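PDB 1X0U: hypothetical methylmalonyl-CoA decarboxylase alpha subunit from Sulfolobus tokodaii, which is of unsettled function but belongs to the carboxyl transferase family, with a crotonase-like (ClpP/crotonase clan) fold, and assembles as six chains. Local coordinates for residues S161-Q166 / S255-E260; T168-P173 / I188-G193; S365-P370 / K401-V406. All coordinates share one frame; numbering follows the deposited sequence.

In the fold
Contacts 2 and 3 join neighbouring parallel strands, each in a different seven-stranded mixed sheet, their centres about 33 Å apart on opposite sides of the chain's middle; contact 1 joins two loops. All three are largely buried, but contact 1 also meets a second subunit, whereas no other chain touches contact 2 or contact 3. Contacts 1 and 2 share the run from the loop after helix 144-160 into strand 166-170, their centres about 23 Å apart. The chemistry follows the setting: one backbone bond and small loop contacts in contact 1, two backbone bonds flanked by apolar side chains in contact 2, and four in contact 3, where serine and threonine hydroxyls bond to carbonyls outside the segments.

Contact 1: S161-Q166 / S255-E260; sequences SGVIPQ and SNNMEE
Asn257 and Val163 share the hydrogen bond that joins the two loops: Asn257 N donates to Val163 O at 2.8 Å, with an angle of 150° at the hydrogen, and the donor is tilted 30° from the carbonyl plane. In van der Waals contact, Pro165 CD lies 3.3 Å from Ser255 O. Ile164 adds its CG2 branch, which crosses the side chain of Asn256 and lies 4.0 Å from Asn256 CB. The side chain of Asn257 runs alongside Val163, pointing the same way, with its CB 3.4 Å from Gly162 O. Its ND2 bonds to Pro514 O of the second subunit, so Asn257 ties the loops through its backbone N and reaches the second subunit through its amide.

Polar bonds inside residues 255-260 set their shape. With CG between the backbone N and carbonyl carbon (chi1 54°), Asn256 OD1 accepts a hydrogen bond from Met258 N at 2.8 Å, the donor lying in the carbonyl plane on a lone pair; Asn256 ND2 is held by Gly126 O. Glu259 N also bonds to Asn256 O, at 3.1 Å. The result is an Asx turn at Asn256 overlaid on a type I beta turn from Asn256 to Glu259.

Contact 2: T168-P173 / I188-G193; sequences TIMAGP and IIMIKG
Two backbone hydrogen bonds tie Thr168 and Met170 to Ile189, through its N and its O. Ile189 N gives its hydrogen to Thr168 O at 2.9 Å, with an angle of 169°, and Ile189 O accepts from Met170 N at 2.8 Å, with an angle of 154°. The same carbonyl takes a CA-H...O contact from Ile169 CA at 3.2 Å. Further backbone bonds leave the segments, Ile169 to Gly131 and Asn133, Thr168 to Phe187 and Ala171 to Asn133, and Ile188 N donates to His233 ND1.

Side chains meet on both faces. Thr168 OG1 lies 3.3 Å from Ile188 CG1, a contact with carbon. Beyond it Met170 and Met190 run side by side, Met170 CG 3.8 Å from Met190 SD; Met190 is extended beyond CG, while Met170 bends at chi2 and chi3, turning its end away. On the other face Ile169 CG2 meets Ile191 CD1 at 3.9 Å.

Segments 168-170 and 188-191 run parallel, their axes 4.6 Å apart at closest and 21° apart in direction, within neighbouring strands 166-170 and 187-191. Helix 239-252 packs against Ile169 and Ile189, whereas Met198 of strand 197-199 touches Met170, Ile188 and Met190.

Contact 3: S365-P370 / K401-V406; sequences SLVDTP and KITVIV
Parallel strands 363-369 and 401-406 lie next to each other in a mixed beta sheet, and four backbone hydrogen bonds between Ser365-Val367 and Ile402-Val406 record the register. Ser365 N donates to Ile402 O at 2.9 Å, Val404 N to Ser365 O at 2.7 Å, and Val367 N to Val404 O at 3.0 Å. The last, Val406 N to Val367 O at 2.9 Å, is the most bent (133° at the hydrogen), and its donor sits in the carbonyl plane, on a lone pair.

Ser365, Thr403, Val367 and Ile405 point to one face. Thr403 puts OG1 beside its backbone N (chi1 -66°) and CG2 anti to it, which brings CG2 to 3.8 Å from Val367 CG2 as the two chains cross. The hydroxyls look elsewhere: Ser365 OG hydrogen-bonds to Met417 O and Thr403 OG1 to Ser418 O. Ser365 OG also accepts from a water at 2.9 Å, which makes a weak bond to Ile402 O. On the opposite face Leu366 CD2 lies 3.8 Å from Val404 CB, the side chains parallel, with Met291 and Ile295 of helix 291-298 over Leu366.

Helices 376-380 and 383-396 lie in the connection between the two strands, a beta-alpha-beta crossover in keeping with the crotonase-like fold.

Contact 1: S161-Q166 / S255-E260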
loop_
_atom_site.group_PDB
_atom_site.type_symbol
_atom_site.label_atom_id
_atom_site.label_comp_id
_atom_site.label_asym_id
_atom_site.label_seq_id
_atom_site.Cartn_x
_atom_site.Cartn_y
_atom_site.Cartn_z
ATOM N N SER A 161 -20.295 -0.653 -8.751
ATOM C CA SER A 161 -20.948 0.379 -7.969
ATOM C C SER A 161 -19.961 1.337 -7.305
ATOM O O SER A 161 -19.159 0.950 -6.445
ATOM C CB SER A 161 -21.849 -0.260 -6.924
ATOM O OG SER A 161 -22.679 0.717 -6.327
ATOM N N GLY A 162 -20.028 2.595 -7.723
ATOM C CA GLY A 162 -19.149 3.609 -7.174
ATOM C C GLY A 162 -17.788 3.616 -7.837
ATOM O O GLY A 162 -16.884 4.289 -7.362
ATOM N N VAL A 163 -17.642 2.869 -8.934
ATOM C CA VAL A 163 -16.378 2.796 -9.670
ATOM C C VAL A 163 -16.546 3.423 -11.057
ATOM O O VAL A 163 -15.713 4.200 -11.515
ATOM C CB VAL A 163 -15.921 1.327 -9.843
ATOM C CG1 VAL A 163 -14.577 1.277 -10.562
ATOM C CG2 VAL A 163 -15.851 0.637 -8.484
ATOM N N ILE A 164 -17.635 3.057 -11.723
ATOM C CA ILE A 164 -17.960 3.583 -13.043
ATOM C C ILE A 164 -19.451 3.923 -13.042
ATOM O O ILE A 164 -20.278 3.142 -12.570
ATOM C CB ILE A 164 -17.641 2.556 -14.179
ATOM C CG1 ILE A 164 -18.230 1.177 -13.858
ATOM C CG2 ILE A 164 -16.127 2.437 -14.365
ATOM C CD1 ILE A 164 -18.179 0.189 -15.046
ATOM N N PRO A 165 -19.812 5.107 -13.561
ATOM C CA PRO A 165 -21.217 5.527 -13.602
ATOM C C PRO A 165 -22.060 4.482 -14.326
ATOM O O PRO A 165 -21.674 4.001 -15.387
ATOM C CB PRO A 165 -21.170 6.843 -14.383
ATOM C CG PRO A 165 -19.767 7.325 -14.182
ATOM C CD PRO A 165 -18.961 6.060 -14.288
ATOM N N GLN A 166 -23.210 4.147 -13.754
ATOM C CA GLN A 166 -24.113 3.171 -14.349
ATOM C C GLN A 166 -25.501 3.760 -14.533
ATOM O O GLN A 166 -26.223 3.996 -13.554
ATOM C CB GLN A 166 -24.219 1.939 -13.457
ATOM C CG GLN A 166 -22.940 1.142 -13.321
ATOM C CD GLN A 166 -23.103 0.013 -12.336
ATOM O OE1 GLN A 166 -23.021 0.212 -11.113
ATOM N NE2 GLN A 166 -23.375 -1.181 -12.853
ATOM N N SER A 255 -15.539 9.716 -16.025
ATOM C CA SER A 255 -15.674 8.421 -16.685
ATOM C C SER A 255 -15.612 7.302 -15.657
ATOM O O SER A 255 -16.123 6.205 -15.876
ATOM C CB SER A 255 -14.557 8.228 -17.718
ATOM O OG SER A 255 -14.668 9.155 -18.785
ATOM N N ASN A 256 -14.971 7.593 -14.532
ATOM C CA ASN A 256 -14.812 6.615 -13.463
ATOM C C ASN A 256 -14.422 7.360 -12.194
ATOM O O ASN A 256 -14.159 8.565 -12.234
ATOM C CB ASN A 256 -13.730 5.607 -13.854
ATOM C CG ASN A 256 -12.427 6.282 -14.221
ATOM O OD1 ASN A 256 -11.734 6.832 -13.360
ATOM N ND2 ASN A 256 -12.092 6.264 -15.501
ATOM N N ASN A 257 -14.368 6.644 -11.078
ATOM C CA ASN A 257 -14.054 7.261 -9.793
ATOM C C ASN A 257 -12.612 7.720 -9.608
ATOM O O ASN A 257 -12.225 8.105 -8.512
ATOM C CB ASN A 257 -14.438 6.309 -8.660
ATOM C CG ASN A 257 -13.514 5.115 -8.563
ATOM O OD1 ASN A 257 -12.746 4.825 -9.478
ATOM N ND2 ASN A 257 -13.597 4.411 -7.456
ATOM N N MET A 258 -11.822 7.681 -10.672
ATOM C CA MET A 258 -10.433 8.104 -10.599
ATOM C C MET A 258 -10.276 9.400 -11.377
ATOM O O MET A 258 -9.167 9.864 -11.605
ATOM C CB MET A 258 -9.508 7.031 -11.191
ATOM C CG MET A 258 -9.425 5.743 -10.373
ATOM S SD MET A 258 -8.689 5.973 -8.725
ATOM C CE MET A 258 -10.123 5.865 -7.657
ATOM N N GLU A 259 -11.399 9.979 -11.790
ATOM C CA GLU A 259 -11.374 11.218 -12.549
ATOM C C GLU A 259 -12.323 12.268 -11.973
ATOM O O GLU A 259 -13.365 11.949 -11.409
ATOM C CB GLU A 259 -11.716 10.940 -14.020
ATOM C CG GLU A 259 -10.616 10.208 -14.783
ATOM C CD GLU A 259 -10.908 10.081 -16.270
ATOM O OE1 GLU A 259 -11.862 9.369 -16.636
ATOM O OE2 GLU A 259 -10.186 10.697 -17.080
ATOM N N GLU A 260 -11.949 13.530 -12.101
ATOM C CA GLU A 260 -12.790 14.597 -11.590
ATOM C C GLU A 260 -13.836 14.941 -12.637
ATOM O O GLU A 260 -13.578 14.829 -13.836
ATOM C CB GLU A 260 -11.933 15.822 -11.261
ATOM C CG GLU A 260 -11.214 16.434 -12.445
ATOM C CD GLU A 260 -9.935 17.150 -12.034
ATOM O OE1 GLU A 260 -9.338 17.847 -12.886
ATOM O OE2 GLU A 260 -9.523 17.004 -10.857
#

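Contact 2: T168-P173 / I188-G193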
loop_
_atom_site.group_PDB
_atom_site.type_symbol
_atom_site.label_atom_id
_atom_site.label_comp_id
_atom_site.label_asym_id
_atom_site.label_seq_id
_atom_site.Cartn_x
_atom_site.Cartn_y
_atom_site.Cartn_z
ATOM N N THR A 168 -29.302 3.415 -16.542
ATOM C CA THR A 168 -30.175 2.491 -17.251
ATOM C C THR A 168 -31.326 3.248 -17.900
ATOM O O THR A 168 -31.923 4.123 -17.278
ATOM C CB THR A 168 -30.823 1.449 -16.316
ATOM O OG1 THR A 168 -31.868 2.073 -15.566
ATOM C CG2 THR A 168 -29.816 0.864 -15.364
ATOM N N ILE A 169 -31.617 2.935 -19.156
ATOM C CA ILE A 169 -32.760 3.548 -19.823
ATOM C C ILE A 169 -33.760 2.413 -19.832
ATOM O O ILE A 169 -33.533 1.385 -20.480
ATOM C CB ILE A 169 -32.470 3.956 -21.286
ATOM C CG1 ILE A 169 -31.424 5.069 -21.330
ATOM C CG2 ILE A 169 -33.757 4.440 -21.962
ATOM C CD1 ILE A 169 -31.118 5.520 -22.739
ATOM N N MET A 170 -34.830 2.564 -19.066
ATOM C CA MET A 170 -35.865 1.546 -19.029
ATOM C C MET A 170 -36.797 1.859 -20.198
ATOM O O MET A 170 -37.643 2.747 -20.105
ATOM C CB MET A 170 -36.631 1.602 -17.700
ATOM C CG MET A 170 -37.816 0.638 -17.620
ATOM S SD MET A 170 -37.367 -1.019 -18.168
ATOM C CE MET A 170 -35.932 -1.313 -17.036
ATOM N N ALA A 171 -36.615 1.155 -21.310
ATOM C CA ALA A 171 -37.444 1.391 -22.490
ATOM C C ALA A 171 -38.214 0.135 -22.889
ATOM O O ALA A 171 -38.350 -0.172 -24.078
ATOM C CB ALA A 171 -36.566 1.880 -23.654
ATOM N N GLY A 172 -38.730 -0.575 -21.886
ATOM C CA GLY A 172 -39.474 -1.798 -22.137
ATOM C C GLY A 172 -40.402 -2.195 -21.000
ATOM O O GLY A 172 -40.591 -1.420 -20.066
ATOM N N PRO A 173 -41.003 -3.398 -21.057
ATOM C CA PRO A 173 -41.928 -3.955 -20.063
ATOM C C PRO A 173 -41.243 -4.963 -19.138
ATOM O O PRO A 173 -41.472 -6.165 -19.245
ATOM C CB PRO A 173 -42.972 -4.622 -20.935
ATOM C CG PRO A 173 -42.120 -5.247 -21.990
ATOM C CD PRO A 173 -41.038 -4.203 -22.293
ATOM N N ILE A 188 -31.980 5.641 -13.069
ATOM C CA ILE A 188 -32.915 4.977 -13.948
ATOM C C ILE A 188 -33.729 6.044 -14.683
ATOM O O ILE A 188 -34.466 6.812 -14.068
ATOM C CB ILE A 188 -33.891 4.046 -13.187
ATOM C CG1 ILE A 188 -33.148 2.831 -12.618
ATOM C CG2 ILE A 188 -34.972 3.552 -14.139
ATOM C CD1 ILE A 188 -34.065 1.865 -11.875
ATOM N N ILE A 189 -33.551 6.101 -15.998
ATOM C CA ILE A 189 -34.285 7.022 -16.852
ATOM C C ILE A 189 -35.327 6.146 -17.546
ATOM O O ILE A 189 -34.984 5.189 -18.240
ATOM C CB ILE A 189 -33.374 7.648 -17.902
ATOM C CG1 ILE A 189 -32.287 8.473 -17.202
ATOM C CG2 ILE A 189 -34.208 8.488 -18.867
ATOM C CD1 ILE A 189 -31.138 8.875 -18.102
ATOM N N MET A 190 -36.595 6.469 -17.341
ATOM C CA MET A 190 -37.679 5.688 -17.903
ATOM C C MET A 190 -38.640 6.537 -18.720
ATOM O O MET A 190 -38.896 7.693 -18.385
ATOM C CB MET A 190 -38.438 5.003 -16.766
ATOM C CG MET A 190 -39.531 4.060 -17.215
ATOM S SD MET A 190 -40.106 3.095 -15.825
ATOM C CE MET A 190 -41.571 2.346 -16.505
ATOM N N ILE A 191 -39.169 5.952 -19.789
ATOM C CA ILE A 191 -40.123 6.637 -20.659
ATOM C C ILE A 191 -41.534 6.295 -20.192
ATOM O O ILE A 191 -41.808 5.157 -19.825
ATOM C CB ILE A 191 -39.979 6.185 -22.131
ATOM C CG1 ILE A 191 -38.562 6.470 -22.639
ATOM C CG2 ILE A 191 -41.001 6.915 -23.009
ATOM C CD1 ILE A 191 -37.535 5.462 -22.215
ATOM N N LYS A 192 -42.430 7.274 -20.172
ATOM C CA LYS A 192 -43.789 6.963 -19.754
ATOM C C LYS A 192 -44.611 6.615 -20.978
ATOM O O LYS A 192 -44.477 7.238 -22.023
ATOM C CB LYS A 192 -44.438 8.114 -18.955
ATOM C CG LYS A 192 -44.050 9.534 -19.342
ATOM C CD LYS A 192 -44.442 10.496 -18.206
ATOM C CE LYS A 192 -43.915 11.921 -18.410
ATOM N NZ LYS A 192 -44.857 12.783 -19.185
ATOM N N GLY A 193 -45.434 5.586 -20.840
ATOM C CA GLY A 193 -46.266 5.135 -21.935
ATOM C C GLY A 193 -46.749 3.726 -21.662
ATOM O O GLY A 193 -46.253 3.040 -20.760
#

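Contact 3: S365-P370 / K401-V406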
loop_
_atom_site.group_PDB
_atom_site.type_symbol
_atom_site.label_atom_id
_atom_site.label_comp_id
_atom_site.label_asym_id
_atom_site.label_seq_id
_atom_site.Cartn_x
_atom_site.Cartn_y
_atom_site.Cartn_z
ATOM N N SER A 365 -25.037 22.520 -0.022
ATOM C CA SER A 365 -26.301 22.464 0.702
ATOM C C SER A 365 -26.882 23.881 0.835
ATOM O O SER A 365 -26.170 24.832 1.162
ATOM C CB SER A 365 -26.114 21.881 2.106
ATOM O OG SER A 365 -25.665 20.543 2.061
ATOM N N LEU A 366 -28.176 24.003 0.562
ATOM C CA LEU A 366 -28.896 25.265 0.681
ATOM C C LEU A 366 -29.978 24.874 1.665
ATOM O O LEU A 366 -30.834 24.043 1.364
ATOM C CB LEU A 366 -29.478 25.682 -0.676
ATOM C CG LEU A 366 -28.387 25.872 -1.738
ATOM C CD1 LEU A 366 -28.987 25.954 -3.130
ATOM C CD2 LEU A 366 -27.592 27.108 -1.417
ATOM N N VAL A 367 -29.938 25.477 2.848
ATOM C CA VAL A 367 -30.853 25.108 3.913
ATOM C C VAL A 367 -32.024 26.003 4.277
ATOM O O VAL A 367 -31.903 27.229 4.340
ATOM C CB VAL A 367 -30.050 24.849 5.217
ATOM C CG1 VAL A 367 -30.972 24.298 6.311
ATOM C CG2 VAL A 367 -28.897 23.891 4.929
ATOM N N ASP A 368 -33.150 25.346 4.551
ATOM C CA ASP A 368 -34.383 25.988 4.990
ATOM C C ASP A 368 -35.348 24.874 5.336
ATOM O O ASP A 368 -36.284 24.586 4.605
ATOM C CB ASP A 368 -34.982 26.894 3.905
ATOM C CG ASP A 368 -36.146 27.723 4.429
ATOM O OD1 ASP A 368 -36.355 27.740 5.665
ATOM O OD2 ASP A 368 -36.846 28.360 3.607
ATOM N N THR A 369 -35.091 24.232 6.463
ATOM C CA THR A 369 -35.912 23.126 6.916
ATOM C C THR A 369 -36.192 23.270 8.409
ATOM O O THR A 369 -35.282 23.524 9.201
ATOM C CB THR A 369 -35.210 21.774 6.620
ATOM O OG1 THR A 369 -35.980 20.700 7.171
ATOM C CG2 THR A 369 -33.794 21.754 7.207
ATOM N N PRO A 370 -37.464 23.125 8.806
ATOM C CA PRO A 370 -37.923 23.232 10.190
ATOM C C PRO A 370 -37.842 21.922 10.969
ATOM O O PRO A 370 -38.079 21.899 12.176
ATOM C CB PRO A 370 -39.363 23.684 10.020
ATOM C CG PRO A 370 -39.791 22.852 8.855
ATOM C CD PRO A 370 -38.618 22.980 7.895
ATOM N N LYS A 401 -17.432 19.979 0.762
ATOM C CA LYS A 401 -18.795 20.188 1.221
ATOM C C LYS A 401 -18.954 21.592 1.798
ATOM O O LYS A 401 -18.222 21.991 2.698
ATOM C CB LYS A 401 -19.168 19.131 2.263
ATOM C CG LYS A 401 -19.336 17.732 1.668
ATOM C CD LYS A 401 -19.537 16.692 2.748
ATOM C CE LYS A 401 -18.299 16.571 3.625
ATOM N NZ LYS A 401 -18.542 15.608 4.711
ATOM N N ILE A 402 -19.906 22.341 1.250
ATOM C CA ILE A 402 -20.184 23.705 1.702
ATOM C C ILE A 402 -21.674 23.858 1.931
ATOM O O ILE A 402 -22.496 23.447 1.100
ATOM C CB ILE A 402 -19.754 24.765 0.655
ATOM C CG1 ILE A 402 -18.255 24.684 0.402
ATOM C CG2 ILE A 402 -20.065 26.156 1.173
ATOM C CD1 ILE A 402 -17.772 25.581 -0.724
ATOM N N THR A 403 -22.021 24.447 3.069
ATOM C CA THR A 403 -23.412 24.670 3.404
ATOM C C THR A 403 -23.730 26.162 3.426
ATOM O O THR A 403 -22.966 26.971 3.967
ATOM C CB THR A 403 -23.770 24.056 4.776
ATOM O OG1 THR A 403 -23.663 22.629 4.698
ATOM C CG2 THR A 403 -25.188 24.405 5.179
ATOM N N VAL A 404 -24.850 26.517 2.803
ATOM C CA VAL A 404 -25.314 27.888 2.779
ATOM C C VAL A 404 -26.732 27.854 3.330
ATOM O O VAL A 404 -27.661 27.373 2.673
ATOM C CB VAL A 404 -25.351 28.490 1.365
ATOM C CG1 VAL A 404 -25.943 29.898 1.425
ATOM C CG2 VAL A 404 -23.960 28.550 0.774
ATOM N N ILE A 405 -26.887 28.362 4.545
ATOM C CA ILE A 405 -28.182 28.400 5.199
ATOM C C ILE A 405 -28.941 29.639 4.732
ATOM O O ILE A 405 -28.550 30.772 5.020
ATOM C CB ILE A 405 -27.992 28.405 6.730
ATOM C CG1 ILE A 405 -27.257 27.116 7.140
ATOM C CG2 ILE A 405 -29.335 28.547 7.429
ATOM C CD1 ILE A 405 -26.973 26.970 8.625
ATOM N N VAL A 406 -30.013 29.406 3.984
ATOM C CA VAL A 406 -30.842 30.470 3.441
ATOM C C VAL A 406 -31.809 31.012 4.493
ATOM O O VAL A 406 -31.898 32.222 4.703
ATOM C CB VAL A 406 -31.613 29.947 2.209
ATOM C CG1 VAL A 406 -32.718 30.904 1.799
ATOM C CG2 VAL A 406 -30.639 29.765 1.061
HETATM O O HOH W 1 -22.887 20.139 1.537
#